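Local coordinates for acetyltransferase, GNAT family (Streptococcus agalactiae 2603V/R, PDB 2PC1), which probably transfers an acyl group, most likely acetyl from acetyl-CoA as in other GNAT enzymes, to an acceptor that is not identified, at residues 87-93 and 109-115; 144-150 and 177-183. One frame throughout, in Å; residues are numbered along the deposited sequence.

Interaction 1: 87-93 and 109-115; sequences AVIDGHE and HRYLTFH
His115, Tyr111 and His92 bury the most surface where residues 87-93 and 109-115 pair as antiparallel neighbours in the central sheet of the GNAT fold. Ala87-His115, Ile89-Thr113 and Gly91-Tyr111 are the hydrogen-bonded pairs, Val88-Phe114 and Asp90-Leu112 the non-hydrogen-bonded ones. His115 lies on the same face as Ile89 and Tyr111. Ile89 CD1 packs against His115 CD2 at 3.5 Å, the two side chains crossing at about a right angle. Glu93, in one of its two conformers and bent at chi2 (-63°), approaches from the opposite direction and sets OE2 near the plane of the imidazole at its edge, 2.9 Å from His115 NE2. This weak bond (N-H...O 127°) rests on that conformer.

The Tyr111 ring, placed between its own backbone N and carbonyl carbon by chi1 of 41°, lies over the end of the strand, with Gly91 O 3.6 Å above its centre. Its hydroxyl accepts the N-H of Glu93 and sits over one face of the His92 imidazole, toward its rim. The opposite face of His92 carries His109 in an offset stack with centroids 3.6 Å apart. His92, His109 and Tyr111 thus form an aromatic cluster at the end of the pairing, with His92 in the middle and its NE2 bonded to Asp97.

On the other face, Val88 CG2 rests against Phe114 CD1, and Leu112 CD2 reaches Asp90 CB. Helix 127-139 covers Val88 and Phe114. Farther out, an extended Arg110 grips Asp90 side-on, NE to OD1 and NH2 to OD2, in an exposed salt bridge. Within the cluster, the His92 ring is fixed in rotation by its NE2 bond and by ND1, which donates to a lone pair of His109 O at 2.6 Å, the oxygen lying in the imidazole plane.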
# COMPACT_ATOMS: atom_id res chain seq x y z
N ALA A 87 0.53 -4.11 -3.15
CA ALA A 87 0.41 -4.14 -4.59
C ALA A 87 0.93 -2.82 -5.15
O ALA A 87 0.56 -1.75 -4.64
CB ALA A 87 -1.04 -4.32 -5.00
N VAL A 88 1.73 -2.88 -6.18
CA VAL A 88 2.35 -1.72 -6.81
C VAL A 88 1.91 -1.75 -8.27
O VAL A 88 2.21 -2.70 -9.00
CB VAL A 88 3.88 -1.77 -6.72
CG1 VAL A 88 4.49 -0.56 -7.41
CG2 VAL A 88 4.31 -1.83 -5.27
N ILE A 89 1.20 -0.70 -8.70
CA ILE A 89 0.67 -0.65 -10.05
C ILE A 89 1.20 0.59 -10.77
O ILE A 89 1.08 1.71 -10.26
CB ILE A 89 -0.86 -0.59 -10.03
CG1 ILE A 89 -1.43 -1.79 -9.26
CG2 ILE A 89 -1.40 -0.57 -11.45
CD1 ILE A 89 -2.94 -1.81 -9.16
N ASP A 90 1.78 0.37 -11.95
CA ASP A 90 2.27 1.43 -12.80
C ASP A 90 1.20 1.71 -13.83
O ASP A 90 0.91 0.89 -14.69
CB ASP A 90 3.56 0.94 -13.48
CG ASP A 90 4.22 1.95 -14.39
OD1 ASP A 90 3.80 3.11 -14.48
OD2 ASP A 90 5.20 1.52 -15.07
N GLY A 91 0.62 2.90 -13.78
CA GLY A 91 -0.42 3.27 -14.73
C GLY A 91 -1.29 4.35 -14.14
O GLY A 91 -0.81 5.22 -13.45
N HIS A 92 -2.59 4.24 -14.37
CA HIS A 92 -3.53 5.28 -14.06
C HIS A 92 -4.68 4.74 -13.21
O HIS A 92 -5.18 3.64 -13.48
CB HIS A 92 -4.09 5.84 -15.35
CG HIS A 92 -4.90 7.08 -15.18
ND1 HIS A 92 -4.32 8.30 -14.95
CD2 HIS A 92 -6.24 7.28 -15.20
CE1 HIS A 92 -5.27 9.21 -14.85
NE2 HIS A 92 -6.45 8.61 -14.99
N GLU A 93 -5.10 5.52 -12.22
CA GLU A 93 -6.30 5.21 -11.43
C GLU A 93 -7.40 6.16 -11.82
O GLU A 93 -7.32 7.35 -11.59
CB GLU A 93 -6.04 5.36 -9.94
CG GLU A 93 -5.27 4.24 -9.31
CD GLU A 93 -5.99 2.90 -9.37
OE1 GLU A 93 -7.24 2.84 -9.53
OE2 GLU A 93 -5.28 1.88 -9.26
N HIS A 109 -0.70 11.47 -16.17
CA HIS A 109 -1.59 10.32 -16.28
C HIS A 109 -0.98 9.06 -15.69
O HIS A 109 -1.69 8.21 -15.19
CB HIS A 109 -1.86 10.09 -17.77
CG HIS A 109 -2.86 9.02 -18.05
ND1 HIS A 109 -4.21 9.28 -18.11
CD2 HIS A 109 -2.71 7.69 -18.25
CE1 HIS A 109 -4.85 8.15 -18.37
NE2 HIS A 109 -3.97 7.17 -18.46
N ARG A 110 0.33 8.91 -15.77
CA ARG A 110 0.97 7.64 -15.42
C ARG A 110 1.78 7.82 -14.17
O ARG A 110 2.58 8.75 -14.07
CB ARG A 110 1.90 7.21 -16.53
CG ARG A 110 2.69 5.98 -16.22
CD ARG A 110 3.69 5.69 -17.30
NE ARG A 110 4.33 4.42 -17.04
CZ ARG A 110 5.24 3.88 -17.83
NH1 ARG A 110 5.60 4.51 -18.94
NH2 ARG A 110 5.77 2.73 -17.52
N TYR A 111 1.54 6.97 -13.19
CA TYR A 111 2.25 7.05 -11.90
C TYR A 111 2.27 5.68 -11.25
O TYR A 111 1.69 4.76 -11.77
CB TYR A 111 1.60 8.14 -10.99
CG TYR A 111 0.10 8.13 -11.05
CD1 TYR A 111 -0.64 7.20 -10.34
CD2 TYR A 111 -0.59 9.05 -11.82
CE1 TYR A 111 -2.02 7.16 -10.45
CE2 TYR A 111 -1.94 9.01 -11.94
CZ TYR A 111 -2.66 8.09 -11.21
OH TYR A 111 -4.03 8.05 -11.33
N LEU A 112 2.96 5.56 -10.14
CA LEU A 112 2.96 4.33 -9.34
C LEU A 112 2.02 4.49 -8.19
O LEU A 112 2.08 5.49 -7.49
CB LEU A 112 4.37 4.04 -8.82
CG LEU A 112 5.35 3.60 -9.89
CD1 LEU A 112 6.76 3.64 -9.34
CD2 LEU A 112 5.03 2.20 -10.38
N THR A 113 1.15 3.53 -8.00
CA THR A 113 0.23 3.56 -6.89
C THR A 113 0.45 2.32 -6.03
O THR A 113 0.68 1.23 -6.54
CB THR A 113 -1.25 3.61 -7.38
OG1 THR A 113 -1.40 4.65 -8.36
CG2 THR A 113 -2.19 3.88 -6.21
N PHE A 114 0.38 2.50 -4.72
CA PHE A 114 0.43 1.38 -3.79
C PHE A 114 -0.95 1.13 -3.26
O PHE A 114 -1.60 2.06 -2.82
CB PHE A 114 1.35 1.67 -2.59
CG PHE A 114 2.81 1.94 -2.92
CD1 PHE A 114 3.38 1.69 -4.15
CD2 PHE A 114 3.62 2.50 -1.93
CE1 PHE A 114 4.72 1.97 -4.38
CE2 PHE A 114 4.96 2.77 -2.16
CZ PHE A 114 5.51 2.51 -3.36
N HIS A 115 -1.38 -0.13 -3.27
CA HIS A 115 -2.66 -0.56 -2.72
C HIS A 115 -2.43 -1.76 -1.82
O HIS A 115 -1.38 -2.40 -1.88
CB HIS A 115 -3.60 -1.03 -3.84
CG HIS A 115 -3.87 -0.04 -4.93
ND1 HIS A 115 -4.83 0.94 -4.82
CD2 HIS A 115 -3.37 0.06 -6.18
CE1 HIS A 115 -4.88 1.62 -5.95
NE2 HIS A 115 -4.00 1.12 -6.79
O HOH W 1 -0.94 3.64 -10.83

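Interaction 2: 144-150 and 177-183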
# COMPACT_ATOMS: atom_id res chain seq x y z
N ASP A 144 6.78 9.55 -9.65
CA ASP A 144 5.48 9.95 -9.10
C ASP A 144 4.85 8.75 -8.43
O ASP A 144 4.52 7.76 -9.06
CB ASP A 144 4.65 10.48 -10.27
CG ASP A 144 3.33 11.04 -9.90
OD1 ASP A 144 2.89 10.95 -8.74
OD2 ASP A 144 2.67 11.61 -10.80
N PHE A 145 4.70 8.86 -7.11
CA PHE A 145 4.13 7.82 -6.27
C PHE A 145 2.86 8.34 -5.63
O PHE A 145 2.85 9.43 -5.06
CB PHE A 145 5.13 7.44 -5.17
CG PHE A 145 6.36 6.77 -5.69
CD1 PHE A 145 7.42 7.51 -6.19
CD2 PHE A 145 6.46 5.39 -5.70
CE1 PHE A 145 8.56 6.90 -6.66
CE2 PHE A 145 7.61 4.79 -6.16
CZ PHE A 145 8.63 5.54 -6.67
N ARG A 146 1.80 7.55 -5.69
CA ARG A 146 0.53 7.95 -5.10
C ARG A 146 -0.04 6.84 -4.22
O ARG A 146 0.29 5.67 -4.35
CB ARG A 146 -0.44 8.32 -6.19
CG ARG A 146 0.14 9.44 -7.05
CD ARG A 146 -0.88 10.06 -7.99
NE ARG A 146 -0.17 10.94 -8.92
CZ ARG A 146 -0.76 11.76 -9.78
NH1 ARG A 146 -2.08 11.89 -9.77
NH2 ARG A 146 -0.03 12.40 -10.66
N CYS A 147 -0.91 7.21 -3.31
CA CYS A 147 -1.52 6.27 -2.37
C CYS A 147 -2.77 6.92 -1.85
O CYS A 147 -2.85 8.16 -1.82
CB CYS A 147 -0.58 5.97 -1.22
SG CYS A 147 -1.03 4.52 -0.23
N ASP A 148 -3.74 6.15 -1.46
CA ASP A 148 -4.91 6.73 -0.80
C ASP A 148 -5.18 5.87 0.40
O ASP A 148 -4.81 4.70 0.44
CB ASP A 148 -6.11 6.81 -1.71
CG ASP A 148 -6.58 5.45 -2.18
OD1 ASP A 148 -7.33 4.78 -1.45
OD2 ASP A 148 -6.18 5.03 -3.28
N THR A 149 -5.82 6.44 1.41
CA THR A 149 -6.20 5.66 2.57
C THR A 149 -7.50 6.16 3.16
O THR A 149 -8.01 7.23 2.83
CB THR A 149 -5.07 5.63 3.62
OG1 THR A 149 -5.31 4.56 4.55
CG2 THR A 149 -4.95 6.89 4.36
N HIS A 150 -8.04 5.34 4.04
CA HIS A 150 -9.27 5.65 4.72
C HIS A 150 -9.04 6.78 5.71
O HIS A 150 -7.97 6.90 6.33
CB HIS A 150 -9.75 4.40 5.48
CG HIS A 150 -11.18 4.43 5.94
ND1 HIS A 150 -11.62 5.12 7.06
CD2 HIS A 150 -12.26 3.75 5.47
CE1 HIS A 150 -12.92 4.91 7.22
NE2 HIS A 150 -13.33 4.09 6.27
N ARG A 177 -11.73 8.59 0.21
CA ARG A 177 -10.37 8.27 0.59
C ARG A 177 -9.55 9.55 0.55
O ARG A 177 -9.82 10.46 -0.23
CB ARG A 177 -9.75 7.20 -0.32
CG ARG A 177 -10.39 5.78 -0.19
CD ARG A 177 -10.07 5.17 1.16
NE ARG A 177 -10.55 3.79 1.37
CZ ARG A 177 -11.77 3.47 1.80
NH1 ARG A 177 -12.71 4.39 2.03
NH2 ARG A 177 -12.07 2.17 1.98
N LEU A 178 -8.54 9.57 1.40
CA LEU A 178 -7.55 10.65 1.47
C LEU A 178 -6.43 10.32 0.52
O LEU A 178 -5.85 9.25 0.62
CB LEU A 178 -7.03 10.80 2.88
CG LEU A 178 -8.09 11.07 3.94
CD1 LEU A 178 -7.46 11.20 5.29
CD2 LEU A 178 -8.89 12.36 3.64
N ALA A 179 -6.12 11.22 -0.40
CA ALA A 179 -5.20 10.97 -1.47
C ALA A 179 -3.87 11.67 -1.20
O ALA A 179 -3.85 12.86 -0.83
CB ALA A 179 -5.79 11.51 -2.76
N TYR A 180 -2.77 10.97 -1.43
CA TYR A 180 -1.42 11.39 -1.12
C TYR A 180 -0.50 11.20 -2.34
O TYR A 180 -0.65 10.24 -3.11
CB TYR A 180 -0.85 10.57 0.02
CG TYR A 180 -1.46 10.87 1.35
CD1 TYR A 180 -2.64 10.30 1.76
CD2 TYR A 180 -0.83 11.73 2.23
CE1 TYR A 180 -3.20 10.56 2.98
CE2 TYR A 180 -1.38 12.02 3.48
CZ TYR A 180 -2.56 11.43 3.85
OH TYR A 180 -3.12 11.67 5.09
N GLN A 181 0.47 12.10 -2.50
CA GLN A 181 1.43 12.02 -3.59
C GLN A 181 2.82 12.38 -3.10
O GLN A 181 3.00 13.33 -2.32
CB GLN A 181 1.00 12.95 -4.71
CG GLN A 181 1.89 12.97 -5.94
CD GLN A 181 1.33 13.84 -7.06
OE1 GLN A 181 0.46 14.66 -6.84
NE2 GLN A 181 1.86 13.67 -8.26
N LYS A 182 3.79 11.61 -3.56
CA LYS A 182 5.21 11.86 -3.32
C LYS A 182 5.91 11.91 -4.64
O LYS A 182 5.71 11.03 -5.49
CB LYS A 182 5.79 10.74 -2.49
CG LYS A 182 7.30 10.85 -2.31
CD LYS A 182 7.82 9.74 -1.45
CE LYS A 182 9.34 9.83 -1.27
NZ LYS A 182 9.77 10.90 -0.39
N ILE A 183 6.73 12.94 -4.85
CA ILE A 183 7.63 12.99 -5.98
C ILE A 183 9.04 12.65 -5.47
O ILE A 183 9.58 13.37 -4.61
CB ILE A 183 7.64 14.39 -6.62
CG1 ILE A 183 6.22 14.86 -6.99
CG2 ILE A 183 8.51 14.39 -7.87
CD1 ILE A 183 5.49 14.00 -7.90
O HOH W 2 -7.99 3.01 0.55
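Arg177 folds across Thr149 and His150, its chain bent at chi2 (-69°), which carries CD to 3.4 Å from Thr149 O. The guanidinium then lies beside His150, whose CD2 stands 3.4 Å above one of its faces, toward the rim. A water in the guanidinium plane accepts from Arg177 NE and also lies 2.8 Å from Asp148 OD1, bridging two groups too far apart for a salt bridge; Asp148 OD2 is bonded to Tyr96 and Arg177 NH2 forms a salt bridge with Asp174. Leu178 and Thr149 exchange backbone hydrogen bonds. Ala179 faces Asp148 in a non-hydrogen-bonded pair, where Leu178 O receives a short CA-H...O contact from Asp148 CA at 3.0 Å. Tyr180, bonded through its backbone to Cys147, leaves by the face of Thr149 and Cys147, with Cys147 O at its ring edge, and helix 154-162 packs over it.

Gln181 runs alongside Arg146 on the opposite face, extended from chi1 (-179°) onward. Its NE2 donates to Asp144 OD1 at 2.9 Å from above the carboxylate plane, while Arg146 NE meets the same oxygen from the other face of that plane. Arg146 NH2 takes the syn lone pair of Asp144 OD2 at 2.8 Å, completing a side-on grip on this buried carboxylate; Gln181 OE1 is used by Leu105 N. Lys182 exchanges backbone bonds with Phe145, and its amine leads off to Leu163 O. Ile183 CD1 ends against Asp144. Strand 177-183, the last in the chain, is thus inserted between 144-149 and 166-171, the order that marks the C-terminal half of the GNAT fold.

Overall arrangement
Interactions 1 and 2 follow one another along the chain and belong to a single mixed sheet, with centres about 10 Å apart. Strands 81-91, 111-119, 144-149 and 177-183 are consecutive across it. The middle two run parallel, joined through helix 127-139, whereas each interaction is an antiparallel pairing. Backbone contacts Leu112 N to Asp144 O and Leu112 O to Arg146 N, probable hydrogen bonds, connect the two, and the Tyr111 ring packs on the Arg146 guanidinium in a cation-pi contact. They thus join where the parallel strands are still bonded; in GNAT enzymes this pair typically diverges farther along to hold acetyl-CoA, a site only inferred here from the family.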